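Local coordinates for GTPase-activating protein BEM3 (Saccharomyces cerevisiae S288C, PDB 6FSF), which is a GTPase-activating protein for CDC42 and, less efficiently, RHO1, represented here by its tandem PX and PH domains, at residues L24-R29 and C226-K231. Numbering follows the deposited sequence.
Sequences LSTLYR and CTETSK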
loop_
_atom_site.group_PDB
_atom_site.type_symbol
_atom_site.label_atom_id
_atom_site.label_comp_id
_atom_site.label_asym_id
_atom_site.label_seq_id
_atom_site.Cartn_x
_atom_site.Cartn_y
_atom_site.Cartn_z
ATOM N N LEU A 24 4.335 0.949 -1.626
ATOM C CA LEU A 24 4.312 1.167 -0.185
ATOM C C LEU A 24 2.970 0.834 0.449
ATOM O O LEU A 24 2.929 0.463 1.629
ATOM C CB LEU A 24 4.677 2.621 0.134
ATOM C CG LEU A 24 6.060 3.116 -0.305
ATOM C CD1 LEU A 24 6.221 4.597 0.010
ATOM C CD2 LEU A 24 7.167 2.303 0.349
ATOM N N SER A 25 1.877 0.948 -0.302
ATOM C CA SER A 25 0.543 0.778 0.261
ATOM C C SER A 25 -0.476 0.664 -0.862
ATOM O O SER A 25 -0.269 1.167 -1.971
ATOM C CB SER A 25 0.168 1.944 1.182
ATOM O OG SER A 25 -1.183 1.842 1.602
ATOM N N THR A 26 -1.586 -0.009 -0.550
ATOM C CA THR A 26 -2.784 -0.002 -1.380
ATOM C C THR A 26 -3.995 0.495 -0.596
ATOM O O THR A 26 -5.137 0.251 -0.997
ATOM C CB THR A 26 -3.061 -1.392 -1.959
ATOM O OG1 THR A 26 -3.395 -2.300 -0.901
ATOM C CG2 THR A 26 -1.835 -1.918 -2.697
ATOM N N LEU A 27 -3.760 1.188 0.523
ATOM C CA LEU A 27 -4.815 1.784 1.336
ATOM C C LEU A 27 -4.653 3.294 1.450
ATOM O O LEU A 27 -5.231 3.914 2.348
ATOM C CB LEU A 27 -4.841 1.153 2.729
ATOM C CG LEU A 27 -5.035 -0.360 2.783
ATOM C CD1 LEU A 27 -4.996 -0.833 4.226
ATOM C CD2 LEU A 27 -6.341 -0.753 2.117
ATOM N N TYR A 28 -3.878 3.897 0.553
ATOM C CA TYR A 28 -3.600 5.324 0.613
ATOM C C TYR A 28 -4.797 6.129 0.120
ATOM O O TYR A 28 -5.420 5.794 -0.889
ATOM C CB TYR A 28 -2.365 5.654 -0.226
ATOM C CG TYR A 28 -1.970 7.114 -0.218
ATOM C CD1 TYR A 28 -2.313 7.954 -1.271
ATOM C CD2 TYR A 28 -1.243 7.651 0.838
ATOM C CE1 TYR A 28 -1.951 9.288 -1.270
ATOM C CE2 TYR A 28 -0.875 8.985 0.849
ATOM C CZ TYR A 28 -1.231 9.799 -0.207
ATOM O OH TYR A 28 -0.867 11.127 -0.197
ATOM N N ARG A 29 -5.114 7.198 0.842
ATOM C CA ARG A 29 -6.177 8.123 0.467
ATOM C C ARG A 29 -5.564 9.285 -0.308
ATOM O O ARG A 29 -4.730 10.025 0.230
ATOM C CB ARG A 29 -6.927 8.631 1.699
ATOM C CG ARG A 29 -7.666 7.546 2.470
ATOM C CD ARG A 29 -9.102 7.965 2.755
ATOM N NE ARG A 29 -9.738 7.123 3.767
ATOM C CZ ARG A 29 -10.625 6.168 3.505
ATOM N NH1 ARG A 29 -10.998 5.925 2.256
ATOM N NH2 ARG A 29 -11.145 5.458 4.498
ATOM N N CYS A 226 -4.741 -4.864 11.989
ATOM C CA CYS A 226 -3.790 -5.504 11.095
ATOM C C CYS A 226 -3.040 -4.446 10.298
ATOM O O CYS A 226 -3.585 -3.386 9.975
ATOM C CB CYS A 226 -4.492 -6.473 10.135
ATOM S SG CYS A 226 -5.347 -7.844 10.936
ATOM N N THR A 227 -1.780 -4.738 9.994
ATOM C CA THR A 227 -0.971 -3.898 9.126
ATOM C C THR A 227 -0.920 -4.495 7.725
ATOM O O THR A 227 -1.318 -5.636 7.490
ATOM C CB THR A 227 0.444 -3.733 9.689
ATOM O OG1 THR A 227 0.973 -5.013 10.058
ATOM C CG2 THR A 227 0.437 -2.817 10.905
ATOM N N GLU A 228 -0.416 -3.700 6.780
ATOM C CA GLU A 228 -0.342 -4.158 5.399
ATOM C C GLU A 228 0.792 -5.152 5.180
ATOM O O GLU A 228 0.707 -5.991 4.276
ATOM C CB GLU A 228 -0.189 -2.964 4.456
ATOM C CG GLU A 228 -1.403 -2.054 4.428
ATOM C CD GLU A 228 -1.292 -0.975 3.374
ATOM O OE1 GLU A 228 -0.972 0.178 3.729
ATOM O OE2 GLU A 228 -1.515 -1.287 2.185
ATOM N N THR A 229 1.847 -5.078 5.986
ATOM C CA THR A 229 2.976 -5.990 5.885
ATOM C C THR A 229 3.305 -6.546 7.263
ATOM O O THR A 229 2.906 -5.994 8.293
ATOM C CB THR A 229 4.219 -5.303 5.298
ATOM O OG1 THR A 229 4.671 -4.282 6.197
ATOM C CG2 THR A 229 3.903 -4.678 3.947
ATOM N N SER A 230 4.041 -7.660 7.270
ATOM C CA SER A 230 4.493 -8.228 8.534
ATOM C C SER A 230 5.569 -7.364 9.178
ATOM O O SER A 230 5.688 -7.338 10.409
ATOM C CB SER A 230 5.002 -9.653 8.321
ATOM O OG SER A 230 6.149 -9.666 7.492
ATOM N N LYS A 231 6.358 -6.652 8.368
ATOM C CA LYS A 231 7.338 -5.728 8.927
ATOM C C LYS A 231 6.652 -4.584 9.659
ATOM O O LYS A 231 7.108 -4.154 10.724
ATOM C CB LYS A 231 8.248 -5.181 7.826
ATOM C CG LYS A 231 9.261 -4.162 8.330
ATOM C CD LYS A 231 10.002 -3.477 7.197
ATOM C CE LYS A 231 11.034 -2.503 7.744
ATOM N NZ LYS A 231 11.822 -1.848 6.664
#
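Both carboxylate oxygens of E228 bond to adjacent residues of segment 24-29. S25 OG donates to E228 OE1 at 2.7 Å, and the backbone N of T26 donates to E228 OE2 at 3.0 Å; the second bond is nearly straight, with an N-H...O angle of 169°. Each oxygen uses its syn lone pair, on the side of its twin, so a hydroxyl and an amide hold the carboxylate in a two-point grip that restricts its rotation. The apolar part of the glutamate is covered too: L27 CD1 lies 3.8 Å from E228 CG, the two side chains running past each other in opposite directions. E228 reaches across because its chain is extended beyond CG (chi2 -173°); of the 154 Å² buried between the segments, it contributes 92 Å². With E228 cut back to an alanine, S25 OG and the T26 amide would probably lose their shared acceptor, and a gap would open beside L27 CD1.

The contact joins the two domains of the tandem: strand 19-29 edges the antiparallel sheet of the PX domain, while E228 sits in the PH domain between its last strand, 221-226, and its C-terminal helix, 230-240.

The donor groups are themselves positioned. With chi1 at 173°, S25 OG lies beside its own carbonyl carbon, where it accepts from L27 N at 2.9 Å while donating to E228, forming an ST turn where the chain bends, and L24 and S25 form a classic beta bulge opposite L38. T26 OG1 hydrogen-bonds to R96 NE of helix 90-107. On the PH side, T227 OG1 donates to T229 O at 2.8 Å, and T229 OG1 caps the backbone N of E232 in helix 230-240.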